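Local structure of uncharacterized conserved protein YiiM (Geobacillus stearothermophilus, 5YHH) at residues V74-R79 against G87-N92; S147-R152 against L175-I180; A192-I197 against E209-R214. The protein is a hydroxylaminopurine resistance protein of the MOSC family that probably binds a molybdenum cofactor in an oxidoreductase site. All blocks are in the same frame, centred on the assembly; numbering follows the deposited sequence.

Contact 1 of 3, residues V74-R79 against G87-N92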
loop_
_atom_site.group_PDB
_atom_site.type_symbol
_atom_site.label_atom_id
_atom_site.label_comp_id
_atom_site.label_asym_id
_atom_site.label_seq_id
_atom_site.Cartn_x
_atom_site.Cartn_y
_atom_site.Cartn_z
ATOM N N VAL A 74 10.005 -0.527 13.246
ATOM C CA VAL A 74 10.422 -0.841 14.596
ATOM C C VAL A 74 10.289 -2.325 14.866
ATOM O O VAL A 74 11.230 -2.946 15.376
ATOM C CB VAL A 74 9.649 0.001 15.652
ATOM C CG1 VAL A 74 9.979 -0.460 17.097
ATOM C CG2 VAL A 74 10.007 1.432 15.513
ATOM N N TYR A 75 9.139 -2.902 14.520
ATOM C CA TYR A 75 8.931 -4.310 14.657
ATOM C C TYR A 75 9.934 -5.109 13.818
ATOM O O TYR A 75 10.518 -6.069 14.322
ATOM C CB TYR A 75 7.504 -4.687 14.273
ATOM C CG TYR A 75 7.279 -6.187 14.176
ATOM C CD1 TYR A 75 6.971 -6.924 15.302
ATOM C CD2 TYR A 75 7.321 -6.849 12.946
ATOM C CE1 TYR A 75 6.753 -8.267 15.236
ATOM C CE2 TYR A 75 7.129 -8.207 12.874
ATOM C CZ TYR A 75 6.820 -8.904 14.020
ATOM O OH TYR A 75 6.616 -10.252 13.983
ATOM N N TRP A 76 10.159 -4.724 12.562
ATOM C CA TRP A 76 11.073 -5.489 11.700
ATOM C C TRP A 76 12.524 -5.436 12.230
ATOM O O TRP A 76 13.251 -6.435 12.141
ATOM C CB TRP A 76 11.018 -5.007 10.253
ATOM C CG TRP A 76 9.644 -5.199 9.642
ATOM C CD1 TRP A 76 8.814 -4.232 9.171
ATOM C CD2 TRP A 76 8.941 -6.432 9.507
ATOM N NE1 TRP A 76 7.644 -4.785 8.734
ATOM C CE2 TRP A 76 7.693 -6.134 8.937
ATOM C CE3 TRP A 76 9.243 -7.761 9.806
ATOM C CZ2 TRP A 76 6.756 -7.106 8.660
ATOM C CZ3 TRP A 76 8.302 -8.737 9.517
ATOM C CH2 TRP A 76 7.071 -8.388 8.940
ATOM N N GLU A 77 12.931 -4.308 12.788
ATOM C CA GLU A 77 14.275 -4.191 13.327
ATOM C C GLU A 77 14.435 -5.075 14.547
ATOM O O GLU A 77 15.496 -5.659 14.772
ATOM C CB GLU A 77 14.604 -2.771 13.691
ATOM C CG GLU A 77 14.680 -1.834 12.466
ATOM C CD GLU A 77 15.029 -0.389 12.836
ATOM O OE1 GLU A 77 14.957 -0.017 14.059
ATOM O OE2 GLU A 77 15.416 0.372 11.904
ATOM N N GLU A 78 13.365 -5.178 15.320
ATOM C CA GLU A 78 13.354 -6.066 16.493
ATOM C C GLU A 78 13.327 -7.536 16.083
ATOM O O GLU A 78 14.003 -8.378 16.679
ATOM C CB GLU A 78 12.152 -5.733 17.349
ATOM C CG GLU A 78 12.331 -4.389 18.060
ATOM C CD GLU A 78 11.071 -3.888 18.716
ATOM O OE1 GLU A 78 9.985 -4.446 18.449
ATOM O OE2 GLU A 78 11.170 -2.924 19.491
ATOM N N ARG A 79 12.539 -7.857 15.070
ATOM C CA ARG A 79 12.496 -9.262 14.606
ATOM C C ARG A 79 13.796 -9.708 13.965
ATOM O O ARG A 79 14.250 -10.834 14.212
ATOM C CB ARG A 79 11.374 -9.500 13.599
ATOM C CG ARG A 79 11.376 -10.960 13.131
ATOM C CD ARG A 79 10.589 -11.283 11.899
ATOM N NE ARG A 79 9.246 -11.752 12.196
ATOM C CZ ARG A 79 8.655 -12.878 11.808
ATOM N NH1 ARG A 79 9.233 -13.836 11.086
ATOM N NH2 ARG A 79 7.397 -13.043 12.167
ATOM N N GLY A 87 11.931 3.281 2.439
ATOM C CA GLY A 87 12.223 2.617 1.160
ATOM C C GLY A 87 12.434 1.110 1.308
ATOM O O GLY A 87 12.467 0.353 0.332
ATOM N N ALA A 88 12.528 0.662 2.545
ATOM C CA ALA A 88 12.865 -0.728 2.835
ATOM C C ALA A 88 11.826 -1.709 2.262
ATOM O O ALA A 88 12.173 -2.851 1.926
ATOM C CB ALA A 88 13.046 -0.899 4.370
ATOM N N PHE A 89 10.557 -1.293 2.157
ATOM C CA PHE A 89 9.509 -2.173 1.574
ATOM C C PHE A 89 9.145 -1.864 0.146
ATOM O O PHE A 89 8.145 -2.372 -0.398
ATOM C CB PHE A 89 8.279 -2.271 2.492
ATOM C CG PHE A 89 8.546 -3.150 3.705
ATOM C CD1 PHE A 89 9.595 -2.881 4.544
ATOM C CD2 PHE A 89 7.798 -4.284 3.942
ATOM C CE1 PHE A 89 9.896 -3.755 5.604
ATOM C CE2 PHE A 89 8.098 -5.124 5.021
ATOM C CZ PHE A 89 9.131 -4.854 5.824
ATOM N N GLY A 90 10.030 -1.115 -0.503
ATOM C CA GLY A 90 9.850 -0.719 -1.882
ATOM C C GLY A 90 8.748 0.298 -2.019
ATOM O O GLY A 90 8.262 0.510 -3.108
ATOM N N GLU A 91 8.363 0.964 -0.928
ATOM C CA GLU A 91 7.204 1.861 -0.979
ATOM C C GLU A 91 7.537 3.210 -1.644
ATOM O O GLU A 91 8.625 3.733 -1.471
ATOM C CB GLU A 91 6.592 2.050 0.422
ATOM C CG GLU A 91 7.422 2.878 1.440
ATOM C CD GLU A 91 8.609 2.235 2.042
ATOM O OE1 GLU A 91 8.985 1.089 1.653
ATOM O OE2 GLU A 91 9.172 2.881 2.990
ATOM N N ASN A 92 6.616 3.758 -2.430
ATOM C CA ASN A 92 6.738 5.151 -2.905
ATOM C C ASN A 92 6.673 6.135 -1.759
ATOM O O ASN A 92 7.442 7.123 -1.715
ATOM C CB ASN A 92 5.619 5.486 -3.904
ATOM C CG ASN A 92 5.571 4.550 -5.068
ATOM O OD1 ASN A 92 4.842 3.536 -5.066
ATOM N ND2 ASN A 92 6.386 4.840 -6.070
#

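Contact 2 of 3, residues S147-R152 against L175-I180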
loop_
_atom_site.group_PDB
_atom_site.type_symbol
_atom_site.label_atom_id
_atom_site.label_comp_id
_atom_site.label_asym_id
_atom_site.label_seq_id
_atom_site.Cartn_x
_atom_site.Cartn_y
_atom_site.Cartn_z
ATOM N N SER A 147 1.455 -4.943 6.124
ATOM C CA SER A 147 1.566 -5.059 4.673
ATOM C C SER A 147 1.641 -3.732 3.952
ATOM O O SER A 147 2.150 -3.655 2.817
ATOM C CB SER A 147 0.321 -5.797 4.138
ATOM O OG SER A 147 -0.869 -5.020 4.343
ATOM N N GLY A 148 1.086 -2.694 4.553
ATOM C CA GLY A 148 0.813 -1.468 3.781
ATOM C C GLY A 148 -0.295 -1.658 2.740
ATOM O O GLY A 148 -1.050 -2.621 2.780
ATOM N N PHE A 149 -0.408 -0.710 1.816
ATOM C CA PHE A 149 -1.608 -0.596 0.960
ATOM C C PHE A 149 -1.309 0.341 -0.209
ATOM O O PHE A 149 -0.313 1.087 -0.202
ATOM C CB PHE A 149 -2.834 -0.096 1.755
ATOM C CG PHE A 149 -2.492 1.003 2.784
ATOM C CD1 PHE A 149 -2.354 2.306 2.393
ATOM C CD2 PHE A 149 -2.225 0.680 4.090
ATOM C CE1 PHE A 149 -2.013 3.302 3.314
ATOM C CE2 PHE A 149 -1.874 1.683 5.037
ATOM C CZ PHE A 149 -1.769 2.981 4.628
ATOM N N TYR A 150 -2.175 0.313 -1.209
ATOM C CA TYR A 150 -1.992 1.168 -2.350
ATOM C C TYR A 150 -3.053 2.267 -2.366
ATOM O O TYR A 150 -4.158 2.076 -1.863
ATOM C CB TYR A 150 -2.174 0.356 -3.634
ATOM C CG TYR A 150 -1.038 -0.536 -3.998
ATOM C CD1 TYR A 150 -1.020 -1.866 -3.588
ATOM C CD2 TYR A 150 -0.021 -0.084 -4.828
ATOM C CE1 TYR A 150 -0.002 -2.716 -3.975
ATOM C CE2 TYR A 150 1.003 -0.927 -5.223
ATOM C CZ TYR A 150 1.016 -2.217 -4.772
ATOM O OH TYR A 150 2.021 -3.029 -5.150
ATOM N N PHE A 151 -2.709 3.353 -3.053
ATOM C CA PHE A 151 -3.648 4.389 -3.469
ATOM C C PHE A 151 -3.719 4.482 -4.990
ATOM O O PHE A 151 -2.713 4.313 -5.701
ATOM C CB PHE A 151 -3.156 5.779 -3.036
ATOM C CG PHE A 151 -2.995 5.980 -1.561
ATOM C CD1 PHE A 151 -4.059 6.393 -0.776
ATOM C CD2 PHE A 151 -1.743 5.853 -0.969
ATOM C CE1 PHE A 151 -3.885 6.636 0.595
ATOM C CE2 PHE A 151 -1.563 6.098 0.382
ATOM C CZ PHE A 151 -2.631 6.482 1.167
ATOM N N ARG A 152 -4.908 4.825 -5.475
ATOM C CA ARG A 152 -5.093 5.374 -6.817
ATOM C C ARG A 152 -5.068 6.902 -6.708
ATOM O O ARG A 152 -5.328 7.477 -5.636
ATOM C CB ARG A 152 -6.416 4.880 -7.431
ATOM C CG ARG A 152 -7.695 5.354 -6.719
ATOM C CD ARG A 152 -8.949 5.036 -7.573
ATOM N NE ARG A 152 -9.084 3.585 -7.761
ATOM C CZ ARG A 152 -9.605 2.737 -6.873
ATOM N NH1 ARG A 152 -10.126 3.172 -5.737
ATOM N NH2 ARG A 152 -9.652 1.447 -7.151
ATOM N N LEU A 175 -14.286 -0.063 5.985
ATOM C CA LEU A 175 -13.645 -1.382 5.961
ATOM C C LEU A 175 -12.119 -1.220 5.980
ATOM O O LEU A 175 -11.533 -0.721 5.023
ATOM C CB LEU A 175 -14.016 -2.144 4.701
ATOM C CG LEU A 175 -15.507 -2.234 4.355
ATOM C CD1 LEU A 175 -15.679 -2.961 3.025
ATOM C CD2 LEU A 175 -16.324 -2.898 5.434
ATOM N N SER A 176 -11.477 -1.639 7.059
ATOM C CA SER A 176 -10.060 -1.326 7.243
ATOM C C SER A 176 -9.222 -2.211 6.352
ATOM O O SER A 176 -9.665 -3.272 5.969
ATOM C CB SER A 176 -9.638 -1.471 8.700
ATOM O OG SER A 176 -9.777 -2.789 9.148
ATOM N N ILE A 177 -8.023 -1.770 6.007
ATOM C CA ILE A 177 -7.096 -2.658 5.293
ATOM C C ILE A 177 -6.805 -3.906 6.157
ATOM O O ILE A 177 -6.671 -5.003 5.626
ATOM C CB ILE A 177 -5.784 -1.918 4.924
ATOM C CG1 ILE A 177 -6.078 -0.799 3.910
ATOM C CG2 ILE A 177 -4.683 -2.902 4.451
ATOM C CD1 ILE A 177 -6.554 -1.289 2.561
ATOM N N ALA A 178 -6.729 -3.757 7.487
ATOM C CA ALA A 178 -6.507 -4.924 8.347
ATOM C C ALA A 178 -7.621 -5.941 8.212
ATOM O O ALA A 178 -7.350 -7.132 8.119
ATOM C CB ALA A 178 -6.322 -4.536 9.845
ATOM N N TYR A 179 -8.865 -5.455 8.230
ATOM C CA TYR A 179 -10.048 -6.307 8.056
ATOM C C TYR A 179 -10.007 -7.013 6.713
ATOM O O TYR A 179 -10.253 -8.203 6.647
ATOM C CB TYR A 179 -11.345 -5.481 8.178
ATOM C CG TYR A 179 -12.610 -6.242 7.860
ATOM C CD1 TYR A 179 -13.163 -7.133 8.777
ATOM C CD2 TYR A 179 -13.257 -6.065 6.631
ATOM C CE1 TYR A 179 -14.325 -7.831 8.479
ATOM C CE2 TYR A 179 -14.414 -6.766 6.322
ATOM C CZ TYR A 179 -14.947 -7.636 7.249
ATOM O OH TYR A 179 -16.086 -8.317 6.927
ATOM N N ILE A 180 -9.707 -6.271 5.642
ATOM C CA ILE A 180 -9.715 -6.847 4.299
ATOM C C ILE A 180 -8.613 -7.913 4.156
ATOM O O ILE A 180 -8.864 -8.986 3.629
ATOM C CB ILE A 180 -9.630 -5.780 3.199
ATOM C CG1 ILE A 180 -10.900 -4.893 3.211
ATOM C CG2 ILE A 180 -9.504 -6.460 1.870
ATOM C CD1 ILE A 180 -10.806 -3.555 2.456
#

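Contact 3 of 3, residues A192-I197 against E209-R214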
loop_
_atom_site.group_PDB
_atom_site.type_symbol
_atom_site.label_atom_id
_atom_site.label_comp_id
_atom_site.label_asym_id
_atom_site.label_seq_id
_atom_site.Cartn_x
_atom_site.Cartn_y
_atom_site.Cartn_z
ATOM N N ALA A 192 -20.539 -13.689 3.138
ATOM C CA ALA A 192 -21.073 -12.354 3.429
ATOM C C ALA A 192 -19.960 -11.306 3.475
ATOM O O ALA A 192 -20.131 -10.187 2.979
ATOM C CB ALA A 192 -21.848 -12.363 4.741
ATOM N N ALA A 193 -18.824 -11.674 4.070
ATOM C CA ALA A 193 -17.677 -10.778 4.162
ATOM C C ALA A 193 -17.105 -10.447 2.777
ATOM O O ALA A 193 -16.864 -9.287 2.462
ATOM C CB ALA A 193 -16.607 -11.387 5.042
ATOM N N MET A 194 -16.896 -11.472 1.958
ATOM C CA MET A 194 -16.321 -11.294 0.627
ATOM C C MET A 194 -17.245 -10.505 -0.308
ATOM O O MET A 194 -16.788 -9.560 -0.964
ATOM C CB MET A 194 -15.916 -12.640 0.010
ATOM C CG MET A 194 -14.707 -13.295 0.708
ATOM S SD MET A 194 -14.120 -14.788 -0.136
ATOM C CE MET A 194 -15.536 -15.870 0.059
ATOM N N LYS A 195 -18.529 -10.863 -0.356
ATOM C CA LYS A 195 -19.493 -10.147 -1.200
ATOM C C LYS A 195 -19.475 -8.650 -0.869
ATOM O O LYS A 195 -19.461 -7.808 -1.764
ATOM C CB LYS A 195 -20.919 -10.706 -1.053
ATOM C CG LYS A 195 -21.877 -10.258 -2.178
ATOM C CD LYS A 195 -23.235 -10.985 -2.132
ATOM C CE LYS A 195 -23.708 -11.387 -3.536
ATOM N NZ LYS A 195 -25.144 -11.818 -3.619
ATOM N N GLN A 196 -19.455 -8.330 0.420
ATOM C CA GLN A 196 -19.447 -6.941 0.877
ATOM C C GLN A 196 -18.205 -6.156 0.416
ATOM O O GLN A 196 -18.311 -5.029 -0.073
ATOM C CB GLN A 196 -19.519 -6.916 2.394
ATOM C CG GLN A 196 -19.272 -5.552 2.994
ATOM C CD GLN A 196 -19.048 -5.625 4.480
ATOM O OE1 GLN A 196 -19.797 -5.022 5.242
ATOM N NE2 GLN A 196 -18.015 -6.371 4.905
ATOM N N ILE A 197 -17.033 -6.755 0.577
ATOM C CA ILE A 197 -15.797 -6.112 0.143
ATOM C C ILE A 197 -15.756 -6.005 -1.388
ATOM O O ILE A 197 -15.398 -4.965 -1.931
ATOM C CB ILE A 197 -14.547 -6.856 0.670
ATOM C CG1 ILE A 197 -14.496 -6.799 2.216
ATOM C CG2 ILE A 197 -13.318 -6.248 0.070
ATOM C CD1 ILE A 197 -13.557 -7.843 2.888
ATOM N N GLU A 209 -12.128 -9.295 -8.546
ATOM C CA GLU A 209 -12.168 -10.524 -9.346
ATOM C C GLU A 209 -11.879 -11.745 -8.473
ATOM O O GLU A 209 -12.629 -12.719 -8.487
ATOM C CB GLU A 209 -11.181 -10.445 -10.522
ATOM C CG GLU A 209 -11.616 -9.442 -11.591
ATOM C CD GLU A 209 -10.644 -9.328 -12.757
ATOM O OE1 GLU A 209 -9.856 -10.287 -12.997
ATOM O OE2 GLU A 209 -10.699 -8.279 -13.448
ATOM N N THR A 210 -10.813 -11.660 -7.682
ATOM C CA THR A 210 -10.428 -12.742 -6.784
ATOM C C THR A 210 -11.546 -13.126 -5.806
ATOM O O THR A 210 -11.779 -14.316 -5.570
ATOM C CB THR A 210 -9.138 -12.381 -6.029
ATOM O OG1 THR A 210 -8.092 -12.200 -6.988
ATOM C CG2 THR A 210 -8.745 -13.475 -5.041
ATOM N N PHE A 211 -12.234 -12.129 -5.252
ATOM C CA PHE A 211 -13.352 -12.379 -4.339
ATOM C C PHE A 211 -14.570 -12.941 -5.096
ATOM O O PHE A 211 -15.411 -13.631 -4.505
ATOM C CB PHE A 211 -13.764 -11.100 -3.594
ATOM C CG PHE A 211 -12.833 -10.691 -2.461
ATOM C CD1 PHE A 211 -12.430 -11.590 -1.498
ATOM C CD2 PHE A 211 -12.410 -9.373 -2.342
ATOM C CE1 PHE A 211 -11.607 -11.184 -0.468
ATOM C CE2 PHE A 211 -11.593 -8.971 -1.302
ATOM C CZ PHE A 211 -11.197 -9.869 -0.376
ATOM N N GLN A 212 -14.667 -12.630 -6.392
ATOM C CA GLN A 212 -15.704 -13.194 -7.272
ATOM C C GLN A 212 -15.382 -14.597 -7.840
ATOM O O GLN A 212 -16.309 -15.382 -8.095
ATOM C CB GLN A 212 -16.004 -12.218 -8.410
ATOM C CG GLN A 212 -16.697 -10.936 -7.940
ATOM C CD GLN A 212 -16.956 -9.951 -9.081
ATOM O OE1 GLN A 212 -16.344 -10.037 -10.151
ATOM N NE2 GLN A 212 -17.874 -9.015 -8.854
ATOM N N LYS A 213 -14.099 -14.920 -8.044
ATOM C CA LYS A 213 -13.696 -16.303 -8.388
ATOM C C LYS A 213 -13.952 -17.176 -7.157
ATOM O O LYS A 213 -14.697 -18.138 -7.239
ATOM C CB LYS A 213 -12.224 -16.458 -8.809
ATOM C CG LYS A 213 -11.620 -15.425 -9.753
ATOM C CD LYS A 213 -12.271 -15.377 -11.131
ATOM C CE LYS A 213 -11.299 -14.803 -12.177
ATOM N NZ LYS A 213 -11.962 -13.902 -13.157
ATOM N N ARG A 214 -13.351 -16.837 -6.009
ATOM C CA ARG A 214 -13.854 -17.380 -4.735
ATOM C C ARG A 214 -15.292 -16.887 -4.709
ATOM O O ARG A 214 -15.572 -15.887 -5.350
ATOM C CB ARG A 214 -13.127 -16.811 -3.525
ATOM C CG ARG A 214 -11.630 -16.978 -3.514
ATOM C CD ARG A 214 -11.043 -16.192 -2.342
ATOM N NE ARG A 214 -9.600 -16.068 -2.432
ATOM C CZ ARG A 214 -8.832 -15.533 -1.482
ATOM N NH1 ARG A 214 -9.364 -15.078 -0.350
ATOM N NH2 ARG A 214 -7.518 -15.452 -1.668
#

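Contact 1 of 3, residues V74-R79 against G87-N92
W76 and F89 meet through the far end of the phenyl ring, whose CZ stands over one face of the indole. The closest pair is W76 NE1 to F89 CZ at 3.3 Å, offset toward the indole rim. The W76 five-membered ring and the F89 ring have centroids 4.6 Å apart and planes 33° apart, so the pair is oblique. F89 CG lies beside the backbone N and anti to the carbonyl carbon (chi1 -74°), which carries the ring out to W76. Y75 CD2 lies against the opposite indole face, near the rim, 3.7 Å above the W76 ring plane. At the indole nitrogen a hydrogen bond joins W76 NE1 to Y68 OH, and the Y68 ring also stacks on F89.

Within the MOSC domain this contact packs helix 71-80 against the loop that leads into strand 93-96. The loop holds F89 in a type I beta turn from G87 to G90, closed by G90 N to G87 O at 3.0 Å. The carboxylate of E91 braces the same turn: F89 N donates to the syn lone pair of E91 OE1 at 2.9 Å in a bent bond (131°), and the straighter bond from G87 N reaches E91 OE2 at 2.8 Å from above the carboxylate plane. Behind W76 lie L137 and A140 of helix 137-144, while F73 and F84 pack on F89.

Contact 2 of 3, residues S147-R152 against L175-I180
S147 approaches I177 through its hydroxyl, OG lying 4.4 Å from I177 CG2, a marginal van der Waals touch. The hydroxyl is engaged elsewhere: S147 OG donates to G148 O at 2.9 Å, in the carbonyl plane and on a lone pair, with a C=O...donor angle of 130°. N181, farther along helix 177-185, adds a hydrogen bond between its ND2 and S147 OG, linking the approach to the strand with the helix. At G148 the carbonyl oxygen faces the helix too, with I177 CG2 at 4.0 Å from G148 O.

F149 carries most of the share of residues 147-152. The near atom is at the root of its side chain: F149 CB lies 4.0 Å from I177 CG1, and I177 CD1 is equally near that CB. Ring atom F149 CD2 is 4.1 Å from I177 CG1, an oblique approach. CG lies between the backbone N and the carbonyl carbon (chi1 39°), so CB and the near side of the ring, CG and CD2, are what I177 meets, and the two side chains cross at about a right angle. I177 sends CG1 and CD1 to F149, while CG2, anti to its own N, turns to G148. Farther along, F151 sets its CZ in plane at the edge of the F149 ring.

On the helix side S176 is the N-cap, its OG accepting from Y179 N. The contact thus lays the first turn of helix 177-185, in the YiiM-like three-helix domain, against strand 149-153 of the MOSC sheet, which runs between strands 65-69 and 114-121.

Contact 3 of 3, residues A192-I197 against E209-R214
Helices 191-199 and 205-213 come close at M194 and F211, whose CA atoms are 5.9 Å apart, the nearest CA pair of the two segments. They are the second and third helices of the YiiM-like three-helix domain, and the contact is apolar, with no hydrogen bond between the two segments.

F211 is the centre of the interface: its CD1/CE1 side meets M194 and its CD2/CE2 side meets I197. On the first, M194 CG lies 3.6 Å from F211 CD1; on the second, I197 CG2 is 3.5 Å from F211 CE2. M194 and I197 are three residues apart and so lie on the same side of their helix, and both side chains leave the backbone toward the opposing helix. Both approaches to the ring are oblique. The branch of I197 that touches is CG2, anti to the backbone N, whereas CG1 takes the place beside that N.

The sulfur of M194 adds a Met-aromatic contact: SD is 5.1 Å from the centroid of the F211 ring and 74° off its normal, an oblique approach. The M194 chain is extended at chi2 (-174°) and bends at chi3 (-65°), turning its methyl CE aside beyond SD.

R214, the first residue past the end of helix 205-213, contributes the aliphatic part of an extended side chain that crosses M194 at about a right angle. Its charged end belongs to the first helix of the domain, where R214 NH1 hydrogen-bonds to Y184 O and the residue makes a cation-pi contact with Y184. Y179 and I183 of helix 177-185 also pack on A193. Across the M194-R214 pair the methylene R214 CD rests 4.0 Å from M194 SD.

The three contacts follow one another along the chain and pass from the MOSC domain to the helical domain. Contact 1 lies inside the former, contact 2 joins the two, and contact 3 is internal to the latter. Centres of contacts 1 and 2 are about 17 Å apart, with nearest atoms about 6 Å apart. Contacts 2 and 3, about 15 Å between centres, do meet: Y179 CE2 is 3.7 Å from I197 CD1, and Y179 OH is 3.6 Å from A193 CB. Contacts 1 and 3 lie on opposite sides of the chain's centre, about 30 Å between centres. The MOSC domain also holds C125, here a cysteinesulfonic acid, consistent with the putative molybdenum-cofactor site.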